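Long-range contacts in SusD homolog (Bacteroides thetaiotaomicron, PDB 3EHM), which probably binds mucin O-glycans at the cell surface as a SusD-family lipoprotein of a gut symbiont: residues M32-V36 and S97-L101; P38-P42 and P255-S259; H216-E220 and E353-L359; L168-S172 and Y226-A230; L288-E294 and T305-P309. All blocks are in the same frame, centred on the assembly; numbering follows the deposited sequence.

Contact 1 (M32-V36 and S97-L101); sequences MQQRV and SQIFL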
# COMPACT_ATOMS: atom_id res chain seq x y z
N MSE A 32 14.45 -10.82 5.49
CA MSE A 32 13.56 -10.59 4.35
C MSE A 32 12.17 -10.13 4.81
O MSE A 32 11.63 -9.16 4.29
CB MSE A 32 13.39 -11.86 3.51
CG MSE A 32 14.57 -12.18 2.60
SE MSE A 32 14.10 -13.63 1.39
CE MSE A 32 12.84 -12.67 0.27
N GLN A 33 11.61 -10.86 5.76
CA GLN A 33 10.28 -10.55 6.27
C GLN A 33 10.17 -9.15 6.86
O GLN A 33 9.15 -8.48 6.71
CB GLN A 33 9.86 -11.59 7.30
CG GLN A 33 9.78 -12.99 6.73
CD GLN A 33 9.55 -14.04 7.79
OE1 GLN A 33 8.43 -14.23 8.26
NE2 GLN A 33 10.62 -14.72 8.18
N GLN A 34 11.22 -8.71 7.55
CA GLN A 34 11.21 -7.39 8.15
C GLN A 34 11.42 -6.29 7.12
O GLN A 34 11.23 -5.12 7.42
CB GLN A 34 12.31 -7.29 9.21
CG GLN A 34 12.16 -8.29 10.33
CD GLN A 34 13.37 -8.30 11.23
OE1 GLN A 34 13.61 -7.34 11.97
NE2 GLN A 34 14.14 -9.38 11.18
N ARG A 35 11.80 -6.67 5.90
CA ARG A 35 12.05 -5.71 4.83
C ARG A 35 10.88 -5.43 3.89
O ARG A 35 10.83 -4.37 3.26
CB ARG A 35 13.24 -6.18 3.98
CG ARG A 35 14.56 -6.23 4.72
CD ARG A 35 15.02 -4.85 5.14
NE ARG A 35 16.33 -4.90 5.78
CZ ARG A 35 17.05 -3.83 6.09
NH1 ARG A 35 16.59 -2.62 5.82
NH2 ARG A 35 18.23 -3.98 6.67
N VAL A 36 9.95 -6.38 3.77
CA VAL A 36 8.80 -6.19 2.88
C VAL A 36 8.21 -4.81 3.12
O VAL A 36 8.01 -4.03 2.19
CB VAL A 36 7.75 -7.28 3.12
CG1 VAL A 36 6.53 -7.05 2.22
CG2 VAL A 36 8.37 -8.65 2.84
N SER A 97 16.44 -3.04 -3.15
CA SER A 97 17.75 -3.58 -2.81
C SER A 97 17.99 -4.17 -1.42
O SER A 97 18.76 -5.13 -1.30
CB SER A 97 18.84 -2.54 -3.12
OG SER A 97 18.76 -1.41 -2.27
N GLN A 98 17.36 -3.63 -0.38
CA GLN A 98 17.59 -4.19 0.96
C GLN A 98 17.16 -5.66 1.03
O GLN A 98 17.89 -6.50 1.56
CB GLN A 98 16.86 -3.38 2.04
CG GLN A 98 17.49 -2.02 2.36
CD GLN A 98 18.87 -2.09 3.02
OE1 GLN A 98 19.53 -1.07 3.21
NE2 GLN A 98 19.30 -3.30 3.37
N ILE A 99 15.99 -5.97 0.48
CA ILE A 99 15.51 -7.34 0.51
C ILE A 99 16.23 -8.22 -0.53
O ILE A 99 16.29 -9.44 -0.39
CB ILE A 99 13.97 -7.39 0.31
CG1 ILE A 99 13.44 -8.76 0.74
CG2 ILE A 99 13.62 -7.11 -1.14
CD1 ILE A 99 11.93 -8.84 0.78
N PHE A 100 16.79 -7.59 -1.56
CA PHE A 100 17.52 -8.33 -2.60
C PHE A 100 18.69 -9.10 -1.99
O PHE A 100 18.94 -10.25 -2.34
CB PHE A 100 18.08 -7.39 -3.66
CG PHE A 100 18.92 -8.09 -4.71
CD1 PHE A 100 18.32 -8.72 -5.79
CD2 PHE A 100 20.31 -8.14 -4.59
CE1 PHE A 100 19.08 -9.39 -6.75
CE2 PHE A 100 21.08 -8.82 -5.54
CZ PHE A 100 20.47 -9.44 -6.62
N LEU A 101 19.41 -8.44 -1.08
CA LEU A 101 20.57 -9.03 -0.43
C LEU A 101 20.33 -10.41 0.17
O LEU A 101 20.90 -11.40 -0.30
CB LEU A 101 21.11 -8.09 0.66
CG LEU A 101 22.10 -7.00 0.25
CD1 LEU A 101 23.38 -7.65 -0.26
CD2 LEU A 101 21.50 -6.10 -0.82

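Contact 2 (P38-P42 and P255-S259); sequences PIGSP and PLLNS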
# COMPACT_ATOMS: atom_id res chain seq x y z
N PRO A 38 9.21 -2.02 5.98
CA PRO A 38 10.18 -1.68 7.03
C PRO A 38 9.74 -1.74 8.48
O PRO A 38 8.86 -1.00 8.91
CB PRO A 38 10.62 -0.26 6.65
CG PRO A 38 10.41 -0.21 5.18
CD PRO A 38 9.10 -0.93 5.01
N ILE A 39 10.39 -2.63 9.23
CA ILE A 39 10.13 -2.80 10.66
C ILE A 39 11.34 -3.54 11.23
O ILE A 39 11.98 -4.32 10.52
CB ILE A 39 8.85 -3.60 10.93
CG1 ILE A 39 8.52 -3.56 12.42
CG2 ILE A 39 9.01 -5.04 10.46
CD1 ILE A 39 7.13 -4.05 12.76
N GLY A 40 11.65 -3.30 12.50
CA GLY A 40 12.79 -3.97 13.08
C GLY A 40 12.78 -4.10 14.58
O GLY A 40 11.84 -3.66 15.25
N SER A 41 13.83 -4.71 15.10
CA SER A 41 14.02 -4.93 16.53
C SER A 41 13.97 -3.64 17.32
O SER A 41 14.42 -2.59 16.85
CB SER A 41 15.36 -5.62 16.76
OG SER A 41 15.71 -5.61 18.13
N PRO A 42 13.42 -3.68 18.54
CA PRO A 42 13.35 -2.48 19.37
C PRO A 42 14.74 -1.88 19.58
O PRO A 42 14.90 -0.67 19.73
CB PRO A 42 12.74 -2.99 20.68
CG PRO A 42 11.87 -4.11 20.22
CD PRO A 42 12.74 -4.81 19.20
N PRO A 255 11.63 -10.15 18.43
CA PRO A 255 10.96 -8.99 19.01
C PRO A 255 11.02 -7.83 18.01
O PRO A 255 12.04 -7.64 17.34
CB PRO A 255 11.78 -8.71 20.27
CG PRO A 255 12.23 -10.09 20.67
CD PRO A 255 12.65 -10.68 19.35
N LEU A 256 9.94 -7.07 17.91
CA LEU A 256 9.88 -5.95 16.99
C LEU A 256 9.23 -4.72 17.61
O LEU A 256 8.40 -4.83 18.51
CB LEU A 256 9.11 -6.33 15.72
CG LEU A 256 9.66 -7.45 14.84
CD1 LEU A 256 8.64 -7.77 13.75
CD2 LEU A 256 10.99 -7.04 14.23
N LEU A 257 9.61 -3.56 17.10
CA LEU A 257 9.05 -2.29 17.54
C LEU A 257 8.29 -1.75 16.33
O LEU A 257 8.89 -1.49 15.29
CB LEU A 257 10.17 -1.31 17.90
CG LEU A 257 9.71 0.10 18.29
CD1 LEU A 257 8.86 0.03 19.56
CD2 LEU A 257 10.93 1.00 18.51
N ASN A 258 6.97 -1.61 16.44
CA ASN A 258 6.22 -1.10 15.30
C ASN A 258 6.93 0.16 14.80
O ASN A 258 7.19 1.08 15.57
CB ASN A 258 4.78 -0.79 15.68
CG ASN A 258 3.95 -0.39 14.48
OD1 ASN A 258 4.08 0.71 13.96
ND2 ASN A 258 3.11 -1.31 14.02
N SER A 259 7.24 0.17 13.51
CA SER A 259 7.96 1.27 12.90
C SER A 259 7.22 2.58 12.66
O SER A 259 7.81 3.54 12.15
CB SER A 259 8.61 0.78 11.60
OG SER A 259 7.74 -0.13 10.93
O HOH W 1 11.04 -0.66 13.97

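Contact 3 (H216-E220 and E353-L359); sequences HFIDE and EAALYNL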
# COMPACT_ATOMS: atom_id res chain seq x y z
N HIS A 216 -6.36 -6.12 -15.32
CA HIS A 216 -7.54 -6.32 -16.15
C HIS A 216 -7.94 -5.16 -17.07
O HIS A 216 -8.42 -5.40 -18.18
CB HIS A 216 -8.73 -6.79 -15.29
CG HIS A 216 -9.59 -5.70 -14.74
ND1 HIS A 216 -10.62 -5.13 -15.44
CD2 HIS A 216 -9.60 -5.11 -13.52
CE1 HIS A 216 -11.24 -4.24 -14.68
NE2 HIS A 216 -10.64 -4.21 -13.51
N PHE A 217 -7.72 -3.92 -16.65
CA PHE A 217 -8.07 -2.79 -17.51
C PHE A 217 -7.12 -2.64 -18.69
O PHE A 217 -7.54 -2.33 -19.81
CB PHE A 217 -8.08 -1.48 -16.70
CG PHE A 217 -9.39 -1.21 -16.00
CD1 PHE A 217 -9.42 -0.98 -14.63
CD2 PHE A 217 -10.59 -1.19 -16.71
CE1 PHE A 217 -10.63 -0.74 -13.97
CE2 PHE A 217 -11.80 -0.96 -16.06
CZ PHE A 217 -11.82 -0.73 -14.69
N ILE A 218 -5.83 -2.86 -18.45
CA ILE A 218 -4.82 -2.73 -19.50
C ILE A 218 -4.65 -4.01 -20.31
O ILE A 218 -4.42 -3.95 -21.52
CB ILE A 218 -3.44 -2.35 -18.88
CG1 ILE A 218 -3.50 -0.94 -18.30
CG2 ILE A 218 -2.34 -2.43 -19.95
CD1 ILE A 218 -3.69 0.16 -19.35
N ASP A 219 -4.77 -5.16 -19.65
CA ASP A 219 -4.62 -6.44 -20.33
C ASP A 219 -5.58 -7.48 -19.74
O ASP A 219 -5.19 -8.30 -18.91
CB ASP A 219 -3.18 -6.94 -20.19
CG ASP A 219 -2.83 -7.99 -21.23
OD1 ASP A 219 -3.65 -8.89 -21.48
OD2 ASP A 219 -1.72 -7.91 -21.79
N GLU A 220 -6.83 -7.44 -20.19
CA GLU A 220 -7.84 -8.37 -19.70
C GLU A 220 -7.46 -9.84 -19.95
O GLU A 220 -7.78 -10.71 -19.14
CB GLU A 220 -9.18 -8.06 -20.35
CG GLU A 220 -10.28 -9.03 -19.99
CD GLU A 220 -11.63 -8.61 -20.52
OE1 GLU A 220 -11.70 -8.16 -21.69
OE2 GLU A 220 -12.63 -8.74 -19.78
N GLU A 353 -14.65 -6.34 -7.60
CA GLU A 353 -14.29 -5.71 -8.87
C GLU A 353 -14.24 -6.76 -9.97
O GLU A 353 -14.70 -6.52 -11.09
CB GLU A 353 -12.93 -5.02 -8.77
CG GLU A 353 -12.63 -4.15 -9.98
CD GLU A 353 -11.27 -3.49 -9.94
OE1 GLU A 353 -10.74 -3.28 -8.83
OE2 GLU A 353 -10.73 -3.17 -11.02
N ALA A 354 -13.67 -7.92 -9.66
CA ALA A 354 -13.56 -8.99 -10.65
C ALA A 354 -14.94 -9.37 -11.18
O ALA A 354 -15.14 -9.50 -12.39
CB ALA A 354 -12.88 -10.20 -10.05
N ALA A 355 -15.89 -9.54 -10.27
CA ALA A 355 -17.25 -9.90 -10.65
C ALA A 355 -17.92 -8.77 -11.42
O ALA A 355 -18.69 -9.02 -12.35
CB ALA A 355 -18.06 -10.25 -9.40
N LEU A 356 -17.63 -7.54 -11.04
CA LEU A 356 -18.21 -6.37 -11.69
C LEU A 356 -17.84 -6.33 -13.18
O LEU A 356 -18.61 -5.86 -14.00
CB LEU A 356 -17.76 -5.09 -10.99
CG LEU A 356 -18.31 -3.76 -11.51
CD1 LEU A 356 -19.83 -3.74 -11.36
CD2 LEU A 356 -17.69 -2.60 -10.73
N TYR A 357 -16.65 -6.82 -13.51
CA TYR A 357 -16.19 -6.82 -14.89
C TYR A 357 -16.25 -8.21 -15.54
O TYR A 357 -15.56 -8.48 -16.52
CB TYR A 357 -14.78 -6.22 -14.98
CG TYR A 357 -14.80 -4.73 -14.75
CD1 TYR A 357 -15.13 -3.85 -15.79
CD2 TYR A 357 -14.59 -4.19 -13.48
CE1 TYR A 357 -15.26 -2.48 -15.56
CE2 TYR A 357 -14.72 -2.82 -13.25
CZ TYR A 357 -15.06 -1.97 -14.29
OH TYR A 357 -15.20 -0.62 -14.06
N ASN A 358 -17.07 -9.08 -14.96
CA ASN A 358 -17.27 -10.43 -15.47
C ASN A 358 -16.03 -11.31 -15.62
O ASN A 358 -15.95 -12.12 -16.55
CB ASN A 358 -17.98 -10.37 -16.83
CG ASN A 358 -19.47 -10.12 -16.69
OD1 ASN A 358 -19.90 -9.11 -16.14
ND2 ASN A 358 -20.27 -11.05 -17.20
N LEU A 359 -15.08 -11.17 -14.71
CA LEU A 359 -13.87 -11.99 -14.76
C LEU A 359 -14.11 -13.27 -13.96
O LEU A 359 -13.50 -14.31 -14.22
CB LEU A 359 -12.68 -11.21 -14.19
CG LEU A 359 -12.38 -9.88 -14.87
CD1 LEU A 359 -11.13 -9.26 -14.26
CD2 LEU A 359 -12.18 -10.09 -16.37
O HOH W 2 -14.26 -7.18 -18.35

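Contact 4 (L168-S172 and Y226-A230); sequences LADLS and YITKA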
# COMPACT_ATOMS: atom_id res chain seq x y z
N LEU A 168 3.47 -13.26 -12.21
CA LEU A 168 2.31 -14.14 -12.18
C LEU A 168 2.75 -15.59 -12.45
O LEU A 168 2.29 -16.52 -11.79
CB LEU A 168 1.28 -13.70 -13.23
CG LEU A 168 0.42 -12.48 -12.88
CD1 LEU A 168 -0.32 -11.99 -14.10
CD2 LEU A 168 -0.57 -12.85 -11.77
N ALA A 169 3.64 -15.76 -13.41
CA ALA A 169 4.14 -17.09 -13.73
C ALA A 169 4.92 -17.65 -12.55
O ALA A 169 4.79 -18.82 -12.20
CB ALA A 169 5.02 -17.03 -14.97
N ASP A 170 5.74 -16.80 -11.92
CA ASP A 170 6.53 -17.23 -10.78
C ASP A 170 5.65 -17.60 -9.59
O ASP A 170 5.95 -18.56 -8.86
CB ASP A 170 7.53 -16.15 -10.36
CG ASP A 170 8.67 -15.99 -11.35
OD1 ASP A 170 9.05 -16.99 -11.99
OD2 ASP A 170 9.21 -14.87 -11.48
N LEU A 171 4.57 -16.85 -9.37
CA LEU A 171 3.66 -17.15 -8.27
C LEU A 171 2.99 -18.50 -8.48
O LEU A 171 2.86 -19.29 -7.54
CB LEU A 171 2.59 -16.05 -8.13
CG LEU A 171 3.06 -14.74 -7.49
CD1 LEU A 171 1.96 -13.69 -7.56
CD2 LEU A 171 3.47 -15.00 -6.04
N SER A 172 2.58 -18.79 -9.71
CA SER A 172 1.95 -20.07 -10.01
C SER A 172 2.94 -21.20 -9.78
O SER A 172 2.57 -22.29 -9.34
CB SER A 172 1.46 -20.11 -11.46
OG SER A 172 0.45 -19.15 -11.67
N TYR A 226 -4.86 -15.83 -15.28
CA TYR A 226 -4.51 -16.23 -13.92
C TYR A 226 -5.56 -16.07 -12.82
O TYR A 226 -5.47 -16.74 -11.79
CB TYR A 226 -3.24 -15.51 -13.45
CG TYR A 226 -1.99 -15.88 -14.20
CD1 TYR A 226 -1.67 -15.30 -15.42
CD2 TYR A 226 -1.10 -16.82 -13.67
CE1 TYR A 226 -0.50 -15.64 -16.10
CE2 TYR A 226 0.07 -17.16 -14.33
CZ TYR A 226 0.36 -16.57 -15.55
OH TYR A 226 1.53 -16.90 -16.20
N ILE A 227 -6.53 -15.19 -13.01
CA ILE A 227 -7.54 -14.97 -11.98
C ILE A 227 -8.33 -16.23 -11.64
O ILE A 227 -8.67 -16.47 -10.48
CB ILE A 227 -8.51 -13.84 -12.37
CG1 ILE A 227 -9.33 -13.41 -11.16
CG2 ILE A 227 -9.44 -14.29 -13.49
CD1 ILE A 227 -9.98 -12.05 -11.31
N THR A 228 -8.61 -17.05 -12.65
CA THR A 228 -9.34 -18.29 -12.42
C THR A 228 -8.47 -19.27 -11.64
O THR A 228 -8.96 -19.95 -10.74
CB THR A 228 -9.76 -18.93 -13.76
OG1 THR A 228 -10.66 -18.05 -14.45
CG2 THR A 228 -10.45 -20.26 -13.51
N LYS A 229 -7.18 -19.34 -11.96
CA LYS A 229 -6.28 -20.25 -11.26
C LYS A 229 -6.10 -19.82 -9.81
O LYS A 229 -5.94 -20.66 -8.92
CB LYS A 229 -4.91 -20.28 -11.95
CG LYS A 229 -4.95 -20.61 -13.43
CD LYS A 229 -3.62 -21.16 -13.94
CE LYS A 229 -2.46 -20.20 -13.67
NZ LYS A 229 -1.15 -20.75 -14.16
N ALA A 230 -6.12 -18.52 -9.57
CA ALA A 230 -5.95 -17.99 -8.22
C ALA A 230 -7.08 -18.40 -7.29
O ALA A 230 -6.86 -18.76 -6.13
CB ALA A 230 -5.84 -16.47 -8.27

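Contact 5 (L288-E294 and T305-P309); sequences LSAYFTE and TGYFP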
# COMPACT_ATOMS: atom_id res chain seq x y z
N LEU A 288 -13.25 5.20 12.50
CA LEU A 288 -12.56 6.45 12.79
C LEU A 288 -11.88 6.34 14.15
O LEU A 288 -10.69 6.64 14.30
CB LEU A 288 -13.55 7.62 12.79
CG LEU A 288 -12.99 8.99 13.20
CD1 LEU A 288 -11.80 9.36 12.32
CD2 LEU A 288 -14.09 10.03 13.07
N SER A 289 -12.65 5.91 15.15
CA SER A 289 -12.15 5.76 16.51
C SER A 289 -11.16 4.61 16.65
O SER A 289 -10.29 4.63 17.53
CB SER A 289 -13.32 5.54 17.47
OG SER A 289 -12.85 5.44 18.80
N ALA A 290 -11.28 3.61 15.79
CA ALA A 290 -10.38 2.47 15.84
C ALA A 290 -9.02 2.82 15.25
O ALA A 290 -7.99 2.31 15.71
CB ALA A 290 -10.98 1.29 15.08
N TYR A 291 -9.01 3.69 14.25
CA TYR A 291 -7.76 4.07 13.59
C TYR A 291 -7.03 5.25 14.21
O TYR A 291 -5.80 5.27 14.26
CB TYR A 291 -8.00 4.43 12.12
CG TYR A 291 -8.49 3.33 11.19
CD1 TYR A 291 -8.41 1.99 11.55
CD2 TYR A 291 -9.00 3.65 9.93
CE1 TYR A 291 -8.83 0.98 10.67
CE2 TYR A 291 -9.41 2.65 9.04
CZ TYR A 291 -9.32 1.32 9.42
OH TYR A 291 -9.72 0.34 8.55
N PHE A 292 -7.77 6.25 14.68
CA PHE A 292 -7.13 7.44 15.22
C PHE A 292 -7.58 7.94 16.58
O PHE A 292 -8.67 7.63 17.05
CB PHE A 292 -7.28 8.59 14.21
CG PHE A 292 -6.91 8.23 12.80
CD1 PHE A 292 -7.88 7.80 11.90
CD2 PHE A 292 -5.59 8.32 12.37
CE1 PHE A 292 -7.55 7.48 10.59
CE2 PHE A 292 -5.24 7.99 11.06
CZ PHE A 292 -6.22 7.57 10.17
N THR A 293 -6.70 8.73 17.20
CA THR A 293 -6.97 9.33 18.50
C THR A 293 -7.62 10.69 18.26
O THR A 293 -7.59 11.22 17.15
CB THR A 293 -5.66 9.59 19.26
OG1 THR A 293 -4.90 10.59 18.56
CG2 THR A 293 -4.84 8.31 19.36
N GLU A 294 -8.23 11.25 19.30
CA GLU A 294 -8.82 12.57 19.16
C GLU A 294 -7.66 13.51 19.44
O GLU A 294 -6.83 13.23 20.30
CB GLU A 294 -9.92 12.81 20.19
CG GLU A 294 -11.17 11.97 19.98
CD GLU A 294 -12.29 12.36 20.92
OE1 GLU A 294 -12.95 13.40 20.67
OE2 GLU A 294 -12.50 11.65 21.92
N THR A 305 -11.39 19.49 21.78
CA THR A 305 -11.06 18.10 21.51
C THR A 305 -11.88 17.60 20.33
O THR A 305 -13.02 18.01 20.15
CB THR A 305 -11.34 17.21 22.75
OG1 THR A 305 -10.47 17.60 23.82
CG2 THR A 305 -11.10 15.74 22.43
N GLY A 306 -11.29 16.71 19.54
CA GLY A 306 -12.00 16.17 18.39
C GLY A 306 -11.04 15.57 17.37
O GLY A 306 -9.83 15.55 17.58
N TYR A 307 -11.59 15.08 16.27
CA TYR A 307 -10.77 14.49 15.21
C TYR A 307 -10.30 15.59 14.26
O TYR A 307 -11.07 16.05 13.41
CB TYR A 307 -11.58 13.43 14.48
CG TYR A 307 -11.88 12.24 15.36
CD1 TYR A 307 -10.89 11.30 15.64
CD2 TYR A 307 -13.13 12.08 15.97
CE1 TYR A 307 -11.12 10.24 16.50
CE2 TYR A 307 -13.37 11.02 16.84
CZ TYR A 307 -12.36 10.11 17.10
OH TYR A 307 -12.58 9.06 17.96
N PHE A 308 -9.05 16.01 14.43
CA PHE A 308 -8.45 17.07 13.62
C PHE A 308 -7.39 16.53 12.66
O PHE A 308 -6.34 16.06 13.08
CB PHE A 308 -7.78 18.10 14.54
CG PHE A 308 -8.66 18.59 15.66
CD1 PHE A 308 -8.14 18.79 16.93
CD2 PHE A 308 -10.01 18.86 15.45
CE1 PHE A 308 -8.94 19.26 17.98
CE2 PHE A 308 -10.83 19.32 16.49
CZ PHE A 308 -10.29 19.52 17.75
N PRO A 309 -7.67 16.59 11.35
CA PRO A 309 -6.72 16.09 10.35
C PRO A 309 -5.67 17.12 9.92
O PRO A 309 -5.80 18.31 10.19
CB PRO A 309 -7.63 15.70 9.20
CG PRO A 309 -8.66 16.79 9.24
CD PRO A 309 -8.96 16.91 10.73
O HOH W 3 -10.37 7.86 19.22

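Contact 1 (M32-V36 and S97-L101)
Ile99 holds CG1 anti to its own backbone N (chi1 -164°), with CD1 stretched out beyond it, and this carries CD1 across to helix 23-36. Arg35 starts out beside its backbone N and then bends at chi2, which lays the guanidinium over Gln98. Ile99 CD1 comes to 3.5 Å from the carbonyl O of Met32. That oxygen is already engaged inside its own helix, by the N atoms of Arg35 and Val36. Met32 is a selenomethionine here. Its chain bends at chi3, and its CE meets Ile99 CD1 at 4.0 Å, the two side chains crossing at about a right angle. Val36 adds its CG2 branch, 4.1 Å from the same Ile99 CD1. The two segments are antiparallel neighbours in the mainly helical SusD-like fold, with axes 9.0 Å apart and running at 167°. Helix 116-140 lies against the same apolar patch: Ile99 touches Ala132 and Trp133, and Val36 touches Val128. Toward the more exposed side, the Arg35 guanidinium and the Gln98 amide are stacked, with planes 4° apart. Gln98 NE2 sits over one guanidinium face, offset toward the rim and 3.5 Å from Arg35 NH2. With an alanine in place of Arg35 the Gln98 amide would probably lose its flat partner and be freer to turn. Closer to the backbone, Arg35 CB rests on Ile99 CB at 3.9 Å.

Contact 2 (P38-P42 and P255-S259)
Gly40 and Leu257 join two irregular extended loops, one leading from helix 23-36 toward helix 47-57, the other leading into helix 261-266. The join brings together parts of the SusD-like fold far apart in sequence. Leu257 N gives its proton to Gly40 O at 2.9 Å, and the bond is nearly straight, with 170° at the hydrogen. A water serves the other polar atoms of this pair. It accepts from Gly40 N at 3.1 Å and donates to Leu257 O at 2.7 Å, so it bridges the two backbones where they stand too far apart to bond directly. Farther along, Ser259 OG donates to Pro38 O. The bond is modelled very short, so its exact length is doubtful. Two side chains turn to other partners. Asn258 OD1 accepts from Met260 N, an Asx turn ahead of helix 261-266, while its ND2 bonds Ser337 O. Ser41 OG pairs with Ser43 OG. Apolar groups fill in around these bonds. Ile39 has CG1 anti to its backbone N (chi1 -171°), and this brings CG1 beside Leu257 O and CD1 to 4.1 Å from Leu256 CD1. Leu339 of strand 339-342 also touches Ile39. Leu256 CD2 packs on the flat peptide of Gly40, 3.5 Å from its C atom. At the exposed end the Pro42 ring lies on the other loop, its CG 4.0 Å from Leu257 CB. Ser41 CA points its hydrogen at Pro255 O, a CA-H...O contact of 3.5 Å.

Contact 3 (H216-E220 and E353-L359)
An aromatic cluster of His216, Phe217 and Tyr357, tied down by a His-carboxylate hydrogen bond, joins the loop after helix 197-215 to the C-terminal end of helix 344-356. His216 NE2 donates to Glu353 OE2 at 2.7 Å, with 150° at the hydrogen. The carboxylate oxygen lies in the imidazole plane, at the ring edge, and is met on its anti side. The Glu353 chain is extended and reaches the ring from a full turn before Tyr357. Its other oxygen, OE1, forms a salt bridge with Arg458, which probably helps keep the group ionised. His216 CE1 stands over one face of Tyr357, 3.6 Å from Tyr357 CD2; the two rings are oblique to each other. The same CE1 sits over the centre of the Phe217 ring. Phe217 turns its edge toward the face of Tyr357, with planes at 75° and centroids 5.0 Å apart, and its CZ lies 3.4 Å from Tyr357 OH. An alanine at Tyr357 would probably open a gap beside His216 CE1 and leave the Phe217 edge without its ring partner. Leu359 CD1 packs on His216 CB at 3.6 Å, and Leu359 itself also touches Ile227 and Lys224 of helix 220-231. A water donates to both Glu220 OE2, at 2.7 Å, and Tyr357 O, at 2.6 Å. Leu359 N bonds Ala354 O and Asn358 N bonds Ala355 O; with Asn358, at positive phi, as C-prime residue, this is the Schellman motif that ends the helix.

Contact 4 (L168-S172 and Y226-A230)
Leu168 lies against the ring of Tyr226 where helices 160-178 and 220-231 run side by side in the helical SusD-like fold. Leu168 CB stands over the centre of the ring, 3.7 Å from its centroid and 5° off the normal, a CH-pi contact. Its CD1 reaches the ring at Tyr226 CD1, 3.8 Å away. The phenol end reaches across to the next residue, Tyr226 OH lying 3.6 Å from Ala169 CA. The ring edge faces Ser172: Ser172 OG is near the ring plane, 3.3 Å from Tyr226 CE2. Tyr226 is placed by its first torsion, with CG beside the backbone N (chi1 -66°), so that the ring bridges the two segments, whose axes come within 11.5 Å and are inclined at 24°. That spacing is wide, and the aromatic side chain spans much of it. Helix 197-215 lies behind the pair: Ile211 touches Leu168, Val212 touches Tyr226, and Met208 touches Ser172. On the exposed side Lys229 reaches across the gap, its chain bent at chi3. Lys229 NZ makes a weak hydrogen bond to Ser172 OG at 3.4 Å.

Contact 5 (L288-E294 and T305-P309)
Tyr307 reaches from the strand end to helix 287-291, and its side chain carries most of this contact. At CB the chain turns beside the backbone N (chi1 -67°), which swings the ring between Leu288 and Glu294. CG and CD2 come next; Leu288 CD2 is 3.7 Å from Tyr307 CD2. Leu288 CG stands over the ring centre, 3.8 Å from the centroid, a CH-pi contact. Glu294 CG takes the opposite face, displaced toward the phenol end and 3.6 Å from Tyr307 CZ. On the ring edge, CD1 has Thr293 O nearby, and CE1 has Phe292 O near the ring plane at 3.6 Å. Tyr307 follows the second strand of a beta hairpin, in which 295-297 and 304-306 pair antiparallel; residues 292-294 connect the helix to the first strand and pass beside the ring. Gly306 bonds Gly295 through the backbone there. Met272 of strand 270-272 touches both Leu288 and Tyr307. The Glu294 chain is extended beyond CG, and its OE1 ends 3.5 Å from Thr305 CG2, on the exposed side. At the tip, Tyr307 OH lies 3.6 Å from Ser289 CB. A water hydrogen-bonds to Tyr307 OH at 2.8 Å and donates to Phe292 O; its bond to Ser289 OG is weak.

Contacts 1 and 2 are buried, contacts 3 and 4 partly so, and contact 5 lies at the surface. Contacts 1 and 2 touch each other: the loop 38-42 follows helix 23-36, and Gln34 packs on Leu256 and Gly40. Contacts 3 and 4 share helix 220-231 and meet where Ile227 lies against Ala354 and Leu359. Contacts 1 and 4 both pair helices, one antiparallel and the other nearly parallel. Contact 2 combines one backbone bond, a serine hydroxyl bond and a water bridge with apolar packing. Contact 3 relies on rings and a histidine-carboxylate hydrogen bond. Contacts 4 and 5 each centre on a tyrosine face, sandwiched between two side chains in contact 5. Contacts 4 and 5 stand about 40 Å apart, centre to centre.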